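Local coordinates for protein putative oxidoreductase FAD-binding subunit (Sulfolobus tokodaii, PDB 4ZOH) that binds flavin-adenine dinucleotide and probably passes electrons as the flavoprotein subunit of a molybdenum-dependent oxidoreductase, at residues B[121-126]-B[162-167]; B[200-205]-B[224-229]; B[207-212]-B[245-250]. One frame throughout, in Å; residues are numbered along the deposited sequence.

Interaction 1: residues B[121-126]-B[162-167]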
loop_
_atom_site.group_PDB
_atom_site.type_symbol
_atom_site.label_atom_id
_atom_site.label_comp_id
_atom_site.label_asym_id
_atom_site.label_seq_id
_atom_site.Cartn_x
_atom_site.Cartn_y
_atom_site.Cartn_z
ATOM N N ALA B 121 9.005 -39.561 -32.312
ATOM C CA ALA B 121 8.557 -39.943 -33.641
ATOM C C ALA B 121 9.696 -39.798 -34.668
ATOM O O ALA B 121 9.909 -40.712 -35.455
ATOM C CB ALA B 121 7.323 -39.190 -34.066
ATOM N N ALA B 122 10.375 -38.647 -34.660
ATOM C CA ALA B 122 11.533 -38.415 -35.520
ATOM C C ALA B 122 12.707 -39.304 -35.124
ATOM O O ALA B 122 13.365 -39.832 -35.997
ATOM C CB ALA B 122 11.955 -36.938 -35.582
ATOM N N LEU B 123 12.958 -39.485 -33.827
ATOM C CA LEU B 123 14.155 -40.185 -33.419
ATOM C C LEU B 123 14.021 -41.706 -33.724
ATOM O O LEU B 123 14.985 -42.378 -34.013
ATOM C CB LEU B 123 14.461 -39.932 -31.944
ATOM C CG LEU B 123 14.953 -38.515 -31.522
ATOM C CD1 LEU B 123 15.026 -38.390 -30.007
ATOM C CD2 LEU B 123 16.279 -38.050 -32.109
ATOM N N ILE B 124 12.827 -42.255 -33.622
ATOM C CA ILE B 124 12.684 -43.689 -33.910
ATOM C C ILE B 124 12.849 -43.939 -35.401
ATOM O O ILE B 124 13.437 -44.935 -35.792
ATOM C CB ILE B 124 11.402 -44.322 -33.299
ATOM C CG1 ILE B 124 11.506 -45.860 -33.254
ATOM C CG2 ILE B 124 10.162 -43.884 -34.013
ATOM C CD1 ILE B 124 12.020 -46.402 -31.941
ATOM N N ALA B 125 12.368 -42.979 -36.197
ATOM C CA ALA B 125 12.416 -43.024 -37.660
ATOM C C ALA B 125 13.834 -42.886 -38.154
ATOM O O ALA B 125 14.219 -43.479 -39.166
ATOM C CB ALA B 125 11.566 -41.933 -38.248
ATOM N N MET B 126 14.604 -42.080 -37.434
ATOM C CA MET B 126 15.972 -41.819 -37.765
ATOM C C MET B 126 16.969 -42.913 -37.285
ATOM O O MET B 126 18.144 -42.844 -37.626
ATOM C CB MET B 126 16.316 -40.446 -37.212
ATOM C CG MET B 126 15.636 -39.331 -37.972
ATOM S SD MET B 126 15.870 -37.702 -37.239
ATOM C CE MET B 126 17.265 -37.009 -38.202
ATOM N N THR B 162 24.242 -37.327 -22.607
ATOM C CA THR B 162 25.097 -36.228 -22.965
ATOM C C THR B 162 24.997 -35.863 -24.437
ATOM O O THR B 162 25.393 -34.708 -24.832
ATOM C CB THR B 162 26.580 -36.508 -22.609
ATOM O OG1 THR B 162 26.966 -37.806 -23.097
ATOM C CG2 THR B 162 26.774 -36.466 -21.116
ATOM N N GLU B 163 24.477 -36.810 -25.241
ATOM C CA GLU B 163 24.501 -36.668 -26.724
ATOM C C GLU B 163 23.478 -37.511 -27.421
ATOM O O GLU B 163 23.196 -38.634 -27.012
ATOM C CB GLU B 163 25.874 -36.968 -27.297
ATOM C CG GLU B 163 26.079 -36.616 -28.755
ATOM C CD GLU B 163 27.505 -36.964 -29.174
ATOM O OE1 GLU B 163 27.828 -38.162 -29.243
ATOM O OE2 GLU B 163 28.318 -36.054 -29.415
ATOM N N ILE B 164 22.896 -36.925 -28.454
ATOM C CA ILE B 164 22.018 -37.643 -29.348
ATOM C C ILE B 164 22.730 -37.654 -30.686
ATOM O O ILE B 164 23.283 -36.581 -31.129
ATOM C CB ILE B 164 20.590 -37.008 -29.467
ATOM C CG1 ILE B 164 19.774 -37.165 -28.168
ATOM C CG2 ILE B 164 19.764 -37.763 -30.517
ATOM C CD1 ILE B 164 20.288 -36.398 -26.950
ATOM N N GLN B 165 22.767 -38.866 -31.282
ATOM C CA GLN B 165 23.329 -39.103 -32.674
ATOM C C GLN B 165 22.287 -39.587 -33.678
ATOM O O GLN B 165 21.442 -40.463 -33.389
ATOM C CB GLN B 165 24.407 -40.167 -32.602
ATOM C CG GLN B 165 25.700 -39.735 -31.911
ATOM C CD GLN B 165 26.443 -40.961 -31.442
ATOM O OE1 GLN B 165 26.345 -42.016 -32.082
ATOM N NE2 GLN B 165 27.145 -40.861 -30.308
ATOM N N VAL B 166 22.330 -38.995 -34.854
ATOM C CA VAL B 166 21.426 -39.347 -35.950
ATOM C C VAL B 166 22.251 -39.341 -37.257
ATOM O O VAL B 166 23.213 -38.568 -37.375
ATOM C CB VAL B 166 20.229 -38.344 -36.071
ATOM C CG1 VAL B 166 19.251 -38.480 -34.882
ATOM C CG2 VAL B 166 20.684 -36.905 -36.309
ATOM N N PRO B 167 21.865 -40.174 -38.259
ATOM C CA PRO B 167 22.508 -40.083 -39.579
ATOM C C PRO B 167 22.187 -38.720 -40.198
ATOM O O PRO B 167 21.242 -38.037 -39.761
ATOM C CB PRO B 167 21.824 -41.210 -40.379
ATOM C CG PRO B 167 21.299 -42.156 -39.334
ATOM C CD PRO B 167 20.857 -41.255 -38.204
#
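Leu-123 of helix 119-125 and Met-126, three residues on, pack against Ile-164 and Val-166, two residues of strand 160-167 that face the helix. The Leu-123 side chain lies at about a right angle to both strand side chains, and a single methyl makes the contact: CD2 is 3.8 Å from CG2 of Ile-164 and 4.1 Å from CG1 of Val-166. Because CG2 of Ile-164 stands opposite the backbone N (CG1 has chi1 -69°), it is this branch that meets the leucine.

Met-126 comes in at an oblique angle. Its chain is extended through chi2 and then bends at SD (chi3 97°), which lays the terminal methyl on the valine: CE is 3.9 Å from CB and equally far from CG2 of Val-166. Beside it the backbone takes part, with Met-126 O 3.2 Å from CD of Pro-167.

Gln-165 is directed away from the helix, and its NE2 donates to Glu-163 OE1 at 3.0 Å; OE1 also makes a salt bridge with Lys-131, and OE2 a hydrogen bond with Tyr-61. Thr-162 and Glu-163 together face Lys-131 in a classic beta bulge. The contact thus joins a helix to the antiparallel sheet of the FAD-binding domain, with Leu-88 and Ile-110 adding further apolar cover, and Ile-164 has its side chain about 7 Å from FAD. Since the side chains meet only through aliphatic carbons and a thioether, cohesion between helix and strand comes from shape and exclusion of water, while the Gln-165 to Glu-163 bond stays within the strand.

Interaction 2: residues B[200-205]-B[224-229]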
loop_
_atom_site.group_PDB
_atom_site.type_symbol
_atom_site.label_atom_id
_atom_site.label_comp_id
_atom_site.label_asym_id
_atom_site.label_seq_id
_atom_site.Cartn_x
_atom_site.Cartn_y
_atom_site.Cartn_z
ATOM N N ASP B 200 12.067 -42.646 -59.504
ATOM C CA ASP B 200 10.760 -42.568 -58.892
ATOM C C ASP B 200 10.492 -43.769 -57.996
ATOM O O ASP B 200 9.361 -44.021 -57.596
ATOM C CB ASP B 200 9.655 -42.355 -59.933
ATOM C CG ASP B 200 9.497 -43.542 -60.921
ATOM O OD1 ASP B 200 8.739 -43.340 -61.913
ATOM O OD2 ASP B 200 10.093 -44.622 -60.708
ATOM N N VAL B 201 11.552 -44.461 -57.611
ATOM C CA VAL B 201 11.453 -45.531 -56.640
ATOM C C VAL B 201 11.807 -45.039 -55.220
ATOM O O VAL B 201 12.753 -44.278 -55.010
ATOM C CB VAL B 201 12.427 -46.660 -57.007
ATOM C CG1 VAL B 201 12.527 -47.683 -55.867
ATOM C CG2 VAL B 201 12.014 -47.269 -58.342
ATOM N N ILE B 202 11.040 -45.502 -54.249
ATOM C CA ILE B 202 11.289 -45.202 -52.866
ATOM C C ILE B 202 12.377 -46.159 -52.429
ATOM O O ILE B 202 12.124 -47.303 -52.074
ATOM C CB ILE B 202 9.978 -45.240 -52.025
ATOM C CG1 ILE B 202 9.063 -44.065 -52.445
ATOM C CG2 ILE B 202 10.253 -45.140 -50.539
ATOM C CD1 ILE B 202 7.676 -44.128 -51.828
ATOM N N GLU B 203 13.592 -45.636 -52.484
ATOM C CA GLU B 203 14.833 -46.290 -52.042
ATOM C C GLU B 203 14.908 -46.564 -50.504
ATOM O O GLU B 203 15.224 -47.668 -50.077
ATOM C CB GLU B 203 16.028 -45.461 -52.594
ATOM C CG GLU B 203 17.369 -45.826 -52.013
ATOM C CD GLU B 203 18.536 -45.213 -52.749
ATOM O OE1 GLU B 203 19.539 -45.926 -52.860
ATOM O OE2 GLU B 203 18.503 -44.038 -53.207
ATOM N N ASP B 204 14.602 -45.570 -49.673
ATOM C CA ASP B 204 14.483 -45.793 -48.194
ATOM C C ASP B 204 13.226 -45.062 -47.712
ATOM O O ASP B 204 12.829 -44.053 -48.307
ATOM C CB ASP B 204 15.739 -45.266 -47.523
ATOM C CG ASP B 204 15.834 -45.579 -46.008
ATOM O OD1 ASP B 204 15.192 -46.499 -45.443
ATOM O OD2 ASP B 204 16.647 -44.883 -45.374
ATOM N N VAL B 205 12.533 -45.628 -46.735
ATOM C CA VAL B 205 11.419 -44.915 -46.114
ATOM C C VAL B 205 11.389 -45.203 -44.609
ATOM O O VAL B 205 11.663 -46.314 -44.195
ATOM C CB VAL B 205 10.076 -45.166 -46.809
ATOM C CG1 VAL B 205 9.726 -46.656 -46.771
ATOM C CG2 VAL B 205 8.973 -44.271 -46.228
ATOM N N GLU B 224 6.872 -51.332 -45.293
ATOM C CA GLU B 224 6.656 -52.447 -46.236
ATOM C C GLU B 224 5.916 -52.035 -47.509
ATOM O O GLU B 224 6.401 -52.213 -48.586
ATOM C CB GLU B 224 5.805 -53.477 -45.559
ATOM C CG GLU B 224 6.543 -54.660 -44.998
ATOM C CD GLU B 224 5.522 -55.703 -44.630
ATOM O OE1 GLU B 224 4.687 -56.038 -45.490
ATOM O OE2 GLU B 224 5.505 -56.141 -43.472
ATOM N N GLU B 225 4.772 -51.399 -47.373
ATOM C CA GLU B 225 4.001 -50.943 -48.528
ATOM C C GLU B 225 4.709 -49.970 -49.477
ATOM O O GLU B 225 4.343 -49.871 -50.643
ATOM C CB GLU B 225 2.711 -50.338 -48.034
ATOM C CG GLU B 225 1.453 -50.892 -48.636
ATOM C CD GLU B 225 1.606 -52.326 -49.130
ATOM O OE1 GLU B 225 1.685 -53.313 -48.301
ATOM O OE2 GLU B 225 1.658 -52.384 -50.375
ATOM N N LEU B 226 5.731 -49.255 -49.008
ATOM C CA LEU B 226 6.272 -48.203 -49.853
ATOM C C LEU B 226 7.663 -48.537 -50.307
ATOM O O LEU B 226 8.112 -48.026 -51.308
ATOM C CB LEU B 226 6.303 -46.828 -49.135
ATOM C CG LEU B 226 5.036 -46.161 -48.618
ATOM C CD1 LEU B 226 5.379 -45.168 -47.488
ATOM C CD2 LEU B 226 4.305 -45.463 -49.782
ATOM N N LEU B 227 8.357 -49.322 -49.514
ATOM C CA LEU B 227 9.774 -49.530 -49.715
ATOM C C LEU B 227 10.080 -50.230 -51.055
ATOM O O LEU B 227 9.561 -51.310 -51.335
ATOM C CB LEU B 227 10.341 -50.338 -48.578
ATOM C CG LEU B 227 11.857 -50.529 -48.644
ATOM C CD1 LEU B 227 12.613 -49.218 -48.661
ATOM C CD2 LEU B 227 12.319 -51.409 -47.496
ATOM N N GLY B 228 10.915 -49.589 -51.861
ATOM C CA GLY B 228 11.360 -50.156 -53.129
ATOM C C GLY B 228 10.356 -49.952 -54.251
ATOM O O GLY B 228 10.694 -50.213 -55.394
ATOM N N LYS B 229 9.156 -49.452 -53.946
ATOM C CA LYS B 229 8.112 -49.305 -54.962
ATOM C C LYS B 229 8.159 -47.977 -55.655
ATOM O O LYS B 229 8.776 -47.027 -55.152
ATOM C CB LYS B 229 6.730 -49.606 -54.377
ATOM C CG LYS B 229 6.722 -51.040 -53.857
ATOM C CD LYS B 229 5.353 -51.650 -53.768
ATOM C CE LYS B 229 5.341 -52.637 -52.615
ATOM N NZ LYS B 229 3.936 -52.983 -52.270
#
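Ile-202 is bonded to the other segment through both its backbone groups: its N donates to Lys-229 O (2.9 Å, 172°), with the donor tilted 21° from the carbonyl plane, and its O receives the N-H of Gly-228 at 2.6 Å. Residues 226-229 form a type II beta turn in which Gly-228 has a positive phi, a conformation that favours glycine. Val-201, with CG1 anti to its N, lays that methyl 3.2 Å from Gly-228 O.

The turn leads out of helix 220-226, so this contact holds the exit of that helix against the start of strand 201-210 in the antiparallel sheet of the CO dehydrogenase flavoprotein C-terminal domain. Ile-202 crosses Leu-226 obliquely, CD1 lying 4.1 Å from Leu-226 CB. Replacing Ile-202 by an alanine would leave the backbone pairing possible but would probably open a gap beside Leu-226. Val-205 meets that leucine at about a right angle, CG2 to CD1 at 3.9 Å, and turns its CG1 to the backbone of Leu-227. Leu-227 in turn extends CD1 to 3.4 Å from Glu-203 O. Within the segment 224-229, Lys-229 NZ forms a salt bridge with Glu-225 OE2 from above the carboxylate plane, and Arg-242 pairs with the other oxygen, OE1.

Interaction 3: residues B[207-212]-B[245-250]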
loop_
_atom_site.group_PDB
_atom_site.type_symbol
_atom_site.label_atom_id
_atom_site.label_comp_id
_atom_site.label_asym_id
_atom_site.label_seq_id
_atom_site.Cartn_x
_atom_site.Cartn_y
_atom_site.Cartn_z
ATOM N N ILE B 207 9.039 -44.252 -41.032
ATOM C CA ILE B 207 7.826 -43.640 -40.497
ATOM C C ILE B 207 7.717 -43.814 -38.977
ATOM O O ILE B 207 7.708 -44.966 -38.465
ATOM C CB ILE B 207 6.588 -44.153 -41.212
ATOM C CG1 ILE B 207 6.749 -43.925 -42.719
ATOM C CG2 ILE B 207 5.380 -43.407 -40.681
ATOM C CD1 ILE B 207 5.597 -44.382 -43.585
ATOM N N GLY B 208 7.727 -42.689 -38.238
ATOM C CA GLY B 208 7.619 -42.792 -36.761
ATOM C C GLY B 208 6.282 -42.277 -36.241
ATOM O O GLY B 208 5.760 -41.271 -36.725
ATOM N N LEU B 209 5.729 -42.985 -35.262
ATOM C CA LEU B 209 4.476 -42.603 -34.687
ATOM C C LEU B 209 4.661 -42.286 -33.209
ATOM O O LEU B 209 5.196 -43.077 -32.420
ATOM C CB LEU B 209 3.415 -43.706 -34.851
ATOM C CG LEU B 209 3.005 -44.306 -36.208
ATOM C CD1 LEU B 209 1.870 -45.304 -35.955
ATOM C CD2 LEU B 209 2.655 -43.268 -37.277
ATOM N N THR B 210 4.164 -41.118 -32.852
ATOM C CA THR B 210 4.084 -40.720 -31.473
ATOM C C THR B 210 2.636 -40.423 -31.071
ATOM O O THR B 210 1.742 -40.191 -31.924
ATOM C CB THR B 210 5.061 -39.552 -31.169
ATOM O OG1 THR B 210 5.157 -39.385 -29.741
ATOM C CG2 THR B 210 4.601 -38.263 -31.862
ATOM N N ALA B 211 2.439 -40.452 -29.759
ATOM C CA ALA B 211 1.171 -40.185 -29.042
ATOM C C ALA B 211 0.118 -41.241 -29.218
ATOM O O ALA B 211 -1.048 -41.026 -28.804
ATOM C CB ALA B 211 0.602 -38.796 -29.357
ATOM N N VAL B 212 0.499 -42.357 -29.847
ATOM C CA VAL B 212 -0.457 -43.438 -30.140
ATOM C C VAL B 212 -0.061 -44.803 -29.554
ATOM O O VAL B 212 -0.672 -45.825 -29.884
ATOM C CB VAL B 212 -0.841 -43.537 -31.657
ATOM C CG1 VAL B 212 -1.590 -42.285 -32.114
ATOM C CG2 VAL B 212 0.353 -43.796 -32.592
ATOM N N GLU B 245 -1.911 -50.122 -38.331
ATOM C CA GLU B 245 -1.547 -51.393 -37.715
ATOM C C GLU B 245 -0.597 -51.187 -36.574
ATOM O O GLU B 245 -0.604 -51.987 -35.629
ATOM C CB GLU B 245 -0.914 -52.372 -38.704
ATOM C CG GLU B 245 -1.808 -52.716 -39.885
ATOM C CD GLU B 245 -1.081 -53.461 -40.992
ATOM O OE1 GLU B 245 0.033 -53.992 -40.754
ATOM O OE2 GLU B 245 -1.634 -53.513 -42.108
ATOM N N SER B 246 0.230 -50.142 -36.641
ATOM C CA SER B 246 1.202 -49.899 -35.540
ATOM C C SER B 246 0.659 -49.023 -34.386
ATOM O O SER B 246 1.368 -48.813 -33.410
ATOM C CB SER B 246 2.529 -49.351 -36.049
ATOM O OG SER B 246 2.871 -49.974 -37.258
ATOM N N ALA B 247 -0.586 -48.525 -34.504
ATOM C CA ALA B 247 -1.165 -47.586 -33.501
ATOM C C ALA B 247 -1.987 -48.327 -32.468
ATOM O O ALA B 247 -2.952 -48.986 -32.828
ATOM C CB ALA B 247 -2.014 -46.496 -34.166
ATOM N N ASN B 248 -1.611 -48.219 -31.199
ATOM C CA ASN B 248 -2.396 -48.764 -30.080
ATOM C C ASN B 248 -2.864 -47.621 -29.136
ATOM O O ASN B 248 -2.485 -47.609 -27.972
ATOM C CB ASN B 248 -1.523 -49.839 -29.364
ATOM C CG ASN B 248 -2.261 -50.618 -28.285
ATOM O OD1 ASN B 248 -3.487 -50.586 -28.168
ATOM N ND2 ASN B 248 -1.495 -51.338 -27.484
ATOM N N PRO B 249 -3.661 -46.633 -29.642
ATOM C CA PRO B 249 -3.942 -45.418 -28.853
ATOM C C PRO B 249 -4.978 -45.567 -27.708
ATOM O O PRO B 249 -5.570 -46.614 -27.578
ATOM C CB PRO B 249 -4.449 -44.442 -29.905
ATOM C CG PRO B 249 -5.154 -45.318 -30.881
ATOM C CD PRO B 249 -4.371 -46.588 -30.941
ATOM N N THR B 250 -5.192 -44.482 -26.939
ATOM C CA THR B 250 -5.895 -44.443 -25.667
ATOM C C THR B 250 -6.954 -43.371 -25.793
ATOM O O THR B 250 -6.677 -42.313 -26.356
ATOM C CB THR B 250 -4.863 -44.152 -24.553
ATOM O OG1 THR B 250 -3.879 -45.182 -24.585
ATOM C CG2 THR B 250 -5.456 -44.123 -23.163
HETATM O O HOH W 1 -3.136 -42.266 -27.373
#
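Val-212 presents both its carbonyl and its side chain to one face of the Pro-249 ring. Val-212 O stands above the ring plane over the nitrogen, 3.1 Å from Pro-249 N, which has no hydrogen to give, and 4.0 Å from Pro-249 CB. On that same side Val-212 CB lies 4.1 Å from Pro-249 CB. The flat peptide joining Asn-248 to Pro-249 shares this plane, so the carbonyl oxygen sits over its face too. From the preceding peptide Asn-248 N donates to Val-212 O at 2.9 Å, but the bond is weak: the oxygen lies well out of that peptide's plane, and the N-H...O angle is only 123°. The same N-H also reaches Asn-213 OD1, a second acceptor that can share it.

This contact sets the bend after strand 201-210 against the loop between helices 233-243 and 257-276, in the C-terminal domain related to CO dehydrogenase flavoproteins. Here the sheet strand ends and Ala-211 adopts a positive phi. A water bridges the two segments, donating to Ala-211 O at 2.8 Å and accepting from Thr-250 N.

The apolar part involves Val-212 and, within the strand, Leu-209. Val-212 CG2, placed between its own backbone N and carbonyl carbon (CG1 has chi1 -65°), touches Ala-247 CB, 3.9 Å away. Leu-209, pointing toward the loop, ends its CD1 4.1 Å from Ser-246 CB. Val-264 of helix 257-276 packs on Leu-209, Val-212 and Ala-247 alike, while Val-191 and Val-189 of the neighbouring strand touch Leu-209 and Val-212 respectively.

Overall arrangement
From the N terminus, interaction 1 closes first: the chain leaves helix 119-125, runs through the hairpin strands 129-134 and 137-142, and returns on strand 160-167 in the FAD-binding domain. Interactions 2 and 3 follow in series with it and both start on strand 201-210. They cross, since residues 200-205 pair with 224-229 and residues 207-212 with 245-250; thus successive parts of one strand receive the exit of helix 220-226 and the loop after helix 233-243. Leu-226 CD1 meets Ile-207 CD1, linking the two. Between the FAD-binding and C-terminal domains, Ala-121 and Ile-124 of interaction 1 pack on Thr-210 and Gly-208 of interaction 3.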